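Local coordinates for CheC, inhibitor of MCP methylation / FliN fusion protein (Thermotoga maritima, PDB 4HYN) that serves in the flagellar rotor as FliY and, as a CheC-family phosphatase, probably dephosphorylates the chemotaxis response regulator CheY, at residues Lys79-Met90 with Thr98-Val109; Ile18-Leu27 with Ala112-Ser123. All blocks are in the same frame, centred on the assembly; numbering follows the deposited sequence.

Contact 1: residues Lys79-Met90 with Thr98-Val109; sequences KKLVAVIADLMM and TEELDEIKLSAV
Val109 lays its CG2 methyl over the flank of helix 79-89, where it meets Val82 CG1 at 3.7 Å and Ala86 CB at 3.8 Å. The two valine side chains cross at about a right angle. Val109 keeps CG1 anti to its backbone N (chi1 178°), a setting that turns CG2 toward the other helix. The axes cross at 81° and approach to 8.3 Å, and twice an alanine faces the stem of a longer residue: Ala86 CB lies 3.8 Å from Lys105 CB, and Ala108 CB meets Met89 CB at 3.9 Å.

At the other end the loop before helix 103-109 wraps the first turn of helix 79-89. Glu99 runs its extended chain across the aliphatic parts of two lysines, its CB 3.8 Å from Lys79 CD and its OE1 3.6 Å from Lys80 CG. Charge adds little directional hold, since Lys80 NZ stays 4.2 Å from Glu99 OE1, and Lys79 NZ makes its salt bridge with Glu57. Replacing Glu99 by an alanine removes everything beyond CB, which would probably uncover the Lys80 stem and leave its ammonium without the nearby negative charge. A water joins the two sides in between, donating to Ala83 O and accepting from Lys105 NZ, which also bonds to Glu100 O. Asp102 caps helix 103-109 through OD1, with its stronger bond coming from Lys105 N.

Lys79 and Leu101 both rest on Ile141 of strand 133-143, Leu81 faces strand 177-184, and Met89 reaches Leu27 and Ile30 of helix 6-30.

Contact 2: residues Ile18-Leu27 with Ala112-Ser123; sequences IAMGSAATTL and AMNQMMGSAATS
Helices 18-27 and 112-123 run roughly antiparallel, at 140°, with axes 7.3 Å apart and CA atoms as close as 4.1 Å between Ala23 and Met116. Alanine and serine permit this proximity. Ala23 CB packs against Met116 CB at 3.7 Å, and Ala19 CB rests on the backbone of Ala120, 3.6 Å from its O atom.

Met116, like the other methionines here a selenomethionine, carries the packing toward Leu27. Its chain is straight as far as SE and then bends, carrying CE to 3.5 Å from Leu27 CD2; the two side chains cross obliquely, with SE beside Leu27 CG and the Met20 methyl approaching SE as well. Each helix carries one of two CheC-like sequence motifs, and their antiparallel pairing against a common sheet is consistent with the internally duplicated fold of the CheC family. Met20, Ala24 and Leu27 press on Ile35 or Ile37 of strand 35-46, while Met113 and Met117 face strands 57-66 and 71-78.

Polar groups occupy the side turned from the sheet. The hydroxyls of Thr26 and Ser119 form a weak hydrogen bond, OG1 to OG 3.4 Å, whose donor remains open because each oxygen also lies near a carbonyl of its own helix, Ala23 O or Gln115 O. Ser123 sets OG anti to its backbone N (chi1 175°), bringing it 3.3 Å from Ile18 CG2, while its CB packs against Ser22 CB at 3.9 Å.

Overall arrangement
Helix 103-128 takes part in both contacts, offering its N-terminal end and the loop before it to helix 79-89 and its middle to helix 6-30. The centre of contact 2 lies about 10 Å from the centre of the chain, against about 17 Å for that of contact 1, yet both are only partly buried. The steep crossing of contact 1 combines an aliphatic centre with a lysine and glutamate margin and a bridging water, whereas contact 2 is a closer antiparallel pairing of alanine, serine and methionine. The two join directly, for Met89 SE and Ala112 CB are 3.8 Å apart, so that apolar packing runs on from one helix pair to the next.

Contact 1: residues Lys79-Met90 with Thr98-Val109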
loop_
_atom_site.group_PDB
_atom_site.type_symbol
_atom_site.label_atom_id
_atom_site.label_comp_id
_atom_site.label_asym_id
_atom_site.label_seq_id
_atom_site.Cartn_x
_atom_site.Cartn_y
_atom_site.Cartn_z
ATOM N N LYS A 79 14.265 0.516 0.103
ATOM C CA LYS A 79 15.207 0.177 1.166
ATOM C C LYS A 79 15.372 1.242 2.244
ATOM O O LYS A 79 15.393 0.921 3.430
ATOM C CB LYS A 79 16.569 -0.166 0.572
ATOM C CG LYS A 79 16.791 -1.651 0.286
ATOM C CD LYS A 79 18.119 -1.845 -0.443
ATOM C CE LYS A 79 18.706 -3.215 -0.181
ATOM N NZ LYS A 79 17.744 -4.282 -0.530
ATOM N N LYS A 80 15.454 2.505 1.836
ATOM C CA LYS A 80 15.618 3.592 2.790
ATOM C C LYS A 80 14.433 3.770 3.714
ATOM O O LYS A 80 14.620 3.986 4.907
ATOM C CB LYS A 80 15.944 4.912 2.090
ATOM C CG LYS A 80 17.303 4.898 1.427
ATOM C CD LYS A 80 17.851 6.295 1.193
ATOM C CE LYS A 80 19.321 6.228 0.769
ATOM N NZ LYS A 80 20.143 5.414 1.731
ATOM N N LEU A 81 13.220 3.667 3.175
ATOM C CA LEU A 81 12.011 3.813 3.982
ATOM C C LEU A 81 11.900 2.634 4.946
ATOM O O LEU A 81 11.621 2.807 6.130
ATOM C CB LEU A 81 10.767 3.883 3.092
ATOM C CG LEU A 81 9.412 3.946 3.807
ATOM C CD1 LEU A 81 9.359 5.181 4.709
ATOM C CD2 LEU A 81 8.272 3.970 2.788
ATOM N N VAL A 82 12.180 1.444 4.432
ATOM C CA VAL A 82 12.126 0.229 5.222
ATOM C C VAL A 82 13.072 0.331 6.419
ATOM O O VAL A 82 12.710 -0.046 7.538
ATOM C CB VAL A 82 12.516 -0.987 4.361
ATOM C CG1 VAL A 82 12.540 -2.266 5.202
ATOM C CG2 VAL A 82 11.560 -1.119 3.198
ATOM N N ALA A 83 14.269 0.868 6.178
ATOM C CA ALA A 83 15.281 1.018 7.225
ATOM C C ALA A 83 14.871 2.051 8.280
ATOM O O ALA A 83 15.158 1.882 9.468
ATOM C CB ALA A 83 16.637 1.380 6.601
ATOM N N VAL A 84 14.208 3.118 7.840
ATOM C CA VAL A 84 13.737 4.164 8.740
ATOM C C VAL A 84 12.652 3.616 9.656
ATOM O O VAL A 84 12.667 3.865 10.860
ATOM C CB VAL A 84 13.157 5.365 7.956
ATOM C CG1 VAL A 84 12.349 6.273 8.881
ATOM C CG2 VAL A 84 14.278 6.143 7.298
ATOM N N ILE A 85 11.729 2.852 9.084
ATOM C CA ILE A 85 10.637 2.274 9.854
ATOM C C ILE A 85 11.128 1.197 10.819
ATOM O O ILE A 85 10.702 1.156 11.972
ATOM C CB ILE A 85 9.523 1.744 8.918
ATOM C CG1 ILE A 85 8.751 2.934 8.331
ATOM C CG2 ILE A 85 8.586 0.796 9.663
ATOM C CD1 ILE A 85 7.802 2.570 7.221
ATOM N N ALA A 86 12.055 0.360 10.361
ATOM C CA ALA A 86 12.603 -0.700 11.194
ATOM C C ALA A 86 13.280 -0.094 12.424
ATOM O O ALA A 86 13.001 -0.494 13.556
ATOM C CB ALA A 86 13.595 -1.542 10.399
ATOM N N ASP A 87 14.139 0.896 12.185
ATOM C CA ASP A 87 14.859 1.582 13.252
ATOM C C ASP A 87 13.876 2.176 14.260
ATOM O O ASP A 87 14.104 2.112 15.470
ATOM C CB ASP A 87 15.760 2.677 12.664
ATOM C CG ASP A 87 16.727 3.263 13.691
ATOM O OD1 ASP A 87 16.737 4.499 13.857
ATOM O OD2 ASP A 87 17.489 2.491 14.321
ATOM N N LEU A 88 12.782 2.742 13.751
ATOM C CA LEU A 88 11.743 3.333 14.593
ATOM C C LEU A 88 11.082 2.260 15.467
ATOM O O LEU A 88 10.937 2.443 16.676
ATOM C CB LEU A 88 10.689 4.018 13.723
ATOM C CG LEU A 88 10.614 5.547 13.672
ATOM C CD1 LEU A 88 11.728 6.162 14.466
ATOM C CD2 LEU A 88 10.633 6.027 12.233
HETATM N N MSE A 89 10.699 1.142 14.854
HETATM C CA MSE A 89 10.070 0.038 15.576
HETATM C C MSE A 89 11.004 -0.532 16.645
HETATM O O MSE A 89 10.550 -1.022 17.677
HETATM C CB MSE A 89 9.685 -1.094 14.614
HETATM C CG MSE A 89 8.487 -0.819 13.693
HETATM SE SE MSE A 89 6.757 -0.603 14.623
HETATM C CE MSE A 89 6.317 1.161 13.971
HETATM N N MSE A 90 12.308 -0.481 16.387
HETATM C CA MSE A 90 13.294 -1.009 17.320
HETATM C C MSE A 90 13.722 -0.048 18.425
HETATM O O MSE A 90 14.557 -0.397 19.257
HETATM C CB MSE A 90 14.503 -1.551 16.559
HETATM C CG MSE A 90 14.231 -2.896 15.912
HETATM SE SE MSE A 90 15.281 -3.226 14.327
HETATM C CE MSE A 90 16.973 -3.654 15.168
ATOM N N THR A 98 21.567 4.244 5.765
ATOM C CA THR A 98 21.931 2.938 5.224
ATOM C C THR A 98 20.734 2.301 4.525
ATOM O O THR A 98 19.592 2.711 4.726
ATOM C CB THR A 98 22.372 1.981 6.358
ATOM O OG1 THR A 98 23.028 0.834 5.804
ATOM C CG2 THR A 98 21.152 1.516 7.159
ATOM N N GLU A 99 21.010 1.303 3.693
ATOM C CA GLU A 99 19.966 0.572 2.991
ATOM C C GLU A 99 20.050 -0.877 3.440
ATOM O O GLU A 99 19.266 -1.721 3.015
ATOM C CB GLU A 99 20.144 0.670 1.475
ATOM C CG GLU A 99 19.879 2.055 0.904
ATOM C CD GLU A 99 19.612 2.035 -0.592
ATOM O OE1 GLU A 99 18.592 2.617 -1.020
ATOM O OE2 GLU A 99 20.415 1.441 -1.342
ATOM N N GLU A 100 21.015 -1.147 4.312
ATOM C CA GLU A 100 21.240 -2.477 4.858
ATOM C C GLU A 100 20.029 -2.960 5.630
ATOM O O GLU A 100 19.488 -2.247 6.475
ATOM C CB GLU A 100 22.461 -2.477 5.784
ATOM C CG GLU A 100 23.754 -2.916 5.118
ATOM C CD GLU A 100 24.087 -2.107 3.882
ATOM O OE1 GLU A 100 24.592 -0.975 4.030
ATOM O OE2 GLU A 100 23.842 -2.605 2.762
ATOM N N LEU A 101 19.595 -4.172 5.319
ATOM C CA LEU A 101 18.458 -4.763 5.994
ATOM C C LEU A 101 18.685 -6.247 6.210
ATOM O O LEU A 101 19.369 -6.904 5.426
ATOM C CB LEU A 101 17.156 -4.485 5.225
ATOM C CG LEU A 101 17.130 -4.513 3.696
ATOM C CD1 LEU A 101 17.253 -5.941 3.174
ATOM C CD2 LEU A 101 15.834 -3.882 3.206
ATOM N N ASP A 102 18.160 -6.753 7.315
ATOM C CA ASP A 102 18.306 -8.156 7.656
ATOM C C ASP A 102 16.971 -8.727 8.102
ATOM O O ASP A 102 15.968 -8.018 8.134
ATOM C CB ASP A 102 19.361 -8.329 8.756
ATOM C CG ASP A 102 19.177 -7.349 9.910
ATOM O OD1 ASP A 102 18.144 -7.420 10.610
ATOM O OD2 ASP A 102 20.076 -6.506 10.118
ATOM N N GLU A 103 16.976 -10.002 8.472
ATOM C CA GLU A 103 15.767 -10.688 8.909
ATOM C C GLU A 103 15.128 -10.032 10.137
ATOM O O GLU A 103 13.905 -10.051 10.289
ATOM C CB GLU A 103 16.076 -12.164 9.186
ATOM C CG GLU A 103 14.981 -13.133 8.731
ATOM C CD GLU A 103 14.772 -13.131 7.217
ATOM O OE1 GLU A 103 13.617 -12.951 6.769
ATOM O OE2 GLU A 103 15.762 -13.315 6.475
ATOM N N ILE A 104 15.952 -9.435 10.996
ATOM C CA ILE A 104 15.459 -8.772 12.202
ATOM C C ILE A 104 14.742 -7.457 11.877
ATOM O O ILE A 104 13.688 -7.156 12.444
ATOM C CB ILE A 104 16.607 -8.541 13.206
ATOM C CG1 ILE A 104 17.166 -9.900 13.652
ATOM C CG2 ILE A 104 16.116 -7.725 14.409
ATOM C CD1 ILE A 104 18.509 -9.834 14.328
ATOM N N LYS A 105 15.313 -6.684 10.961
ATOM C CA LYS A 105 14.716 -5.425 10.542
ATOM C C LYS A 105 13.442 -5.739 9.771
ATOM O O LYS A 105 12.407 -5.107 9.973
ATOM C CB LYS A 105 15.674 -4.651 9.634
ATOM C CG LYS A 105 16.924 -4.118 10.312
ATOM C CD LYS A 105 17.658 -3.179 9.369
ATOM C CE LYS A 105 18.851 -2.517 10.031
ATOM N NZ LYS A 105 19.394 -1.430 9.171
ATOM N N LEU A 106 13.537 -6.718 8.874
ATOM C CA LEU A 106 12.403 -7.143 8.063
ATOM C C LEU A 106 11.286 -7.679 8.942
ATOM O O LEU A 106 10.106 -7.599 8.586
ATOM C CB LEU A 106 12.842 -8.211 7.063
ATOM C CG LEU A 106 13.094 -7.756 5.625
ATOM C CD1 LEU A 106 13.917 -6.488 5.587
ATOM C CD2 LEU A 106 13.789 -8.878 4.870
ATOM N N SER A 107 11.668 -8.222 10.093
ATOM C CA SER A 107 10.706 -8.753 11.041
ATOM C C SER A 107 9.968 -7.603 11.734
ATOM O O SER A 107 8.776 -7.714 12.035
ATOM C CB SER A 107 11.407 -9.633 12.076
ATOM O OG SER A 107 10.467 -10.232 12.953
ATOM N N ALA A 108 10.676 -6.498 11.961
ATOM C CA ALA A 108 10.091 -5.328 12.611
ATOM C C ALA A 108 9.172 -4.549 11.670
ATOM O O ALA A 108 8.194 -3.954 12.114
ATOM C CB ALA A 108 11.177 -4.420 13.151
ATOM N N VAL A 109 9.503 -4.525 10.383
ATOM C CA VAL A 109 8.668 -3.824 9.417
ATOM C C VAL A 109 7.422 -4.661 9.144
ATOM O O VAL A 109 6.349 -4.124 8.884
ATOM C CB VAL A 109 9.423 -3.532 8.102
ATOM C CG1 VAL A 109 8.508 -2.831 7.100
ATOM C CG2 VAL A 109 10.614 -2.651 8.385
HETATM O O HOH W 1 17.410 0.508 10.048
#

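Contact 2: residues Ile18-Leu27 with Ala112-Ser123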
loop_
_atom_site.group_PDB
_atom_site.type_symbol
_atom_site.label_atom_id
_atom_site.label_comp_id
_atom_site.label_asym_id
_atom_site.label_seq_id
_atom_site.Cartn_x
_atom_site.Cartn_y
_atom_site.Cartn_z
ATOM N N ILE A 18 -8.497 7.863 4.025
ATOM C CA ILE A 18 -9.143 7.363 5.221
ATOM C C ILE A 18 -8.523 6.063 5.712
ATOM O O ILE A 18 -8.123 5.957 6.866
ATOM C CB ILE A 18 -10.649 7.156 4.984
ATOM C CG1 ILE A 18 -11.313 8.497 4.662
ATOM C CG2 ILE A 18 -11.300 6.510 6.200
ATOM C CD1 ILE A 18 -12.736 8.351 4.172
ATOM N N ALA A 19 -8.441 5.074 4.831
ATOM C CA ALA A 19 -7.880 3.779 5.197
ATOM C C ALA A 19 -6.403 3.880 5.580
ATOM O O ALA A 19 -6.037 3.562 6.714
ATOM C CB ALA A 19 -8.087 2.766 4.072
HETATM N N MSE A 20 -5.566 4.360 4.661
HETATM C CA MSE A 20 -4.143 4.492 4.954
HETATM C C MSE A 20 -3.908 5.497 6.067
HETATM O O MSE A 20 -2.891 5.438 6.755
HETATM C CB MSE A 20 -3.347 4.900 3.719
HETATM C CG MSE A 20 -1.961 4.295 3.697
HETATM SE SE MSE A 20 -2.059 2.360 3.858
HETATM C CE MSE A 20 -0.508 2.091 4.994
ATOM N N GLY A 21 -4.844 6.432 6.216
ATOM C CA GLY A 21 -4.748 7.425 7.267
ATOM C C GLY A 21 -4.977 6.749 8.606
ATOM O O GLY A 21 -4.404 7.140 9.616
ATOM N N SER A 22 -5.826 5.724 8.606
ATOM C CA SER A 22 -6.122 4.959 9.812
ATOM C C SER A 22 -4.873 4.131 10.162
ATOM O O SER A 22 -4.474 4.034 11.325
ATOM C CB SER A 22 -7.331 4.051 9.563
ATOM O OG SER A 22 -7.865 3.553 10.773
ATOM N N ALA A 23 -4.229 3.592 9.133
ATOM C CA ALA A 23 -3.014 2.807 9.308
ATOM C C ALA A 23 -1.906 3.671 9.917
ATOM O O ALA A 23 -1.067 3.181 10.673
ATOM C CB ALA A 23 -2.562 2.249 7.973
ATOM N N ALA A 24 -1.927 4.960 9.586
ATOM C CA ALA A 24 -0.941 5.914 10.080
ATOM C C ALA A 24 -1.168 6.247 11.548
ATOM O O ALA A 24 -0.207 6.430 12.306
ATOM C CB ALA A 24 -0.978 7.189 9.241
ATOM N N THR A 25 -2.440 6.304 11.938
ATOM C CA THR A 25 -2.827 6.618 13.309
ATOM C C THR A 25 -2.438 5.529 14.304
ATOM O O THR A 25 -2.025 5.838 15.425
ATOM C CB THR A 25 -4.337 6.914 13.409
ATOM O OG1 THR A 25 -4.640 8.097 12.656
ATOM C CG2 THR A 25 -4.751 7.136 14.853
ATOM N N THR A 26 -2.597 4.264 13.917
ATOM C CA THR A 26 -2.225 3.157 14.800
ATOM C C THR A 26 -0.704 3.087 14.870
ATOM O O THR A 26 -0.130 2.801 15.915
ATOM C CB THR A 26 -2.765 1.796 14.310
ATOM O OG1 THR A 26 -2.371 1.580 12.952
ATOM C CG2 THR A 26 -4.268 1.745 14.414
ATOM N N LEU A 27 -0.067 3.386 13.743
ATOM C CA LEU A 27 1.382 3.396 13.623
ATOM C C LEU A 27 1.920 4.493 14.525
ATOM O O LEU A 27 2.942 4.335 15.189
ATOM C CB LEU A 27 1.752 3.683 12.162
ATOM C CG LEU A 27 3.078 3.179 11.600
ATOM C CD1 LEU A 27 4.120 4.265 11.558
ATOM C CD2 LEU A 27 3.541 1.999 12.422
ATOM N N ALA A 112 4.947 -3.829 11.794
ATOM C CA ALA A 112 4.367 -2.522 11.523
ATOM C C ALA A 112 3.347 -2.663 10.387
ATOM O O ALA A 112 2.245 -2.124 10.472
ATOM C CB ALA A 112 5.452 -1.528 11.158
HETATM N N MSE A 113 3.700 -3.434 9.361
HETATM C CA MSE A 113 2.810 -3.668 8.231
HETATM C C MSE A 113 1.557 -4.402 8.693
HETATM O O MSE A 113 0.453 -4.121 8.233
HETATM C CB MSE A 113 3.517 -4.491 7.152
HETATM C CG MSE A 113 4.563 -3.722 6.374
HETATM SE SE MSE A 113 3.825 -2.153 5.559
HETATM C CE MSE A 113 4.889 -0.811 6.430
ATOM N N ASN A 114 1.751 -5.343 9.609
ATOM C CA ASN A 114 0.675 -6.143 10.180
ATOM C C ASN A 114 -0.397 -5.231 10.783
ATOM O O ASN A 114 -1.580 -5.330 10.455
ATOM C CB ASN A 114 1.247 -7.036 11.286
ATOM C CG ASN A 114 0.785 -8.473 11.179
ATOM O OD1 ASN A 114 1.598 -9.383 10.978
ATOM N ND2 ASN A 114 -0.520 -8.694 11.333
ATOM N N GLN A 115 0.044 -4.331 11.654
ATOM C CA GLN A 115 -0.840 -3.396 12.335
ATOM C C GLN A 115 -1.480 -2.384 11.393
ATOM O O GLN A 115 -2.670 -2.092 11.498
ATOM C CB GLN A 115 -0.063 -2.664 13.432
ATOM C CG GLN A 115 -0.702 -2.736 14.810
ATOM C CD GLN A 115 -0.652 -4.121 15.423
ATOM O OE1 GLN A 115 0.121 -4.979 14.998
ATOM N NE2 GLN A 115 -1.472 -4.342 16.442
HETATM N N MSE A 116 -0.686 -1.879 10.456
HETATM C CA MSE A 116 -1.146 -0.884 9.493
HETATM C C MSE A 116 -2.238 -1.337 8.540
HETATM O O MSE A 116 -3.300 -0.728 8.476
HETATM C CB MSE A 116 0.030 -0.347 8.680
HETATM C CG MSE A 116 0.904 0.619 9.440
HETATM SE SE MSE A 116 2.254 1.380 8.301
HETATM C CE MSE A 116 3.805 0.675 9.186
HETATM N N MSE A 117 -1.949 -2.374 7.765
HETATM C CA MSE A 117 -2.909 -2.891 6.803
HETATM C C MSE A 117 -4.139 -3.496 7.462
HETATM O O MSE A 117 -5.212 -3.535 6.857
HETATM C CB MSE A 117 -2.231 -3.871 5.858
HETATM C CG MSE A 117 -1.253 -3.183 4.929
HETATM SE SE MSE A 117 -0.158 -4.463 4.033
HETATM C CE MSE A 117 -1.157 -4.599 2.380
ATOM N N GLY A 118 -3.977 -3.935 8.710
ATOM C CA GLY A 118 -5.088 -4.483 9.465
ATOM C C GLY A 118 -6.085 -3.361 9.707
ATOM O O GLY A 118 -7.298 -3.553 9.609
ATOM N N SER A 119 -5.559 -2.177 10.005
ATOM C CA SER A 119 -6.379 -1.000 10.233
ATOM C C SER A 119 -7.002 -0.526 8.923
ATOM O O SER A 119 -8.179 -0.148 8.889
ATOM C CB SER A 119 -5.541 0.118 10.840
ATOM O OG SER A 119 -5.098 -0.259 12.124
ATOM N N ALA A 120 -6.206 -0.549 7.855
ATOM C CA ALA A 120 -6.663 -0.134 6.532
ATOM C C ALA A 120 -7.858 -0.972 6.090
ATOM O O ALA A 120 -8.863 -0.435 5.623
ATOM C CB ALA A 120 -5.541 -0.261 5.533
ATOM N N ALA A 121 -7.742 -2.288 6.243
ATOM C CA ALA A 121 -8.817 -3.193 5.874
ATOM C C ALA A 121 -10.043 -2.955 6.759
ATOM O O ALA A 121 -11.173 -2.953 6.276
ATOM C CB ALA A 121 -8.348 -4.626 5.985
ATOM N N THR A 122 -9.812 -2.724 8.048
ATOM C CA THR A 122 -10.895 -2.470 8.989
ATOM C C THR A 122 -11.606 -1.170 8.628
ATOM O O THR A 122 -12.834 -1.100 8.635
ATOM C CB THR A 122 -10.367 -2.386 10.421
ATOM O OG1 THR A 122 -9.766 -3.636 10.774
ATOM C CG2 THR A 122 -11.490 -2.068 11.405
ATOM N N SER A 123 -10.823 -0.146 8.296
ATOM C CA SER A 123 -11.365 1.150 7.915
ATOM C C SER A 123 -12.136 1.018 6.615
ATOM O O SER A 123 -13.218 1.574 6.467
ATOM C CB SER A 123 -10.238 2.160 7.742
ATOM O OG SER A 123 -10.735 3.392 7.251
#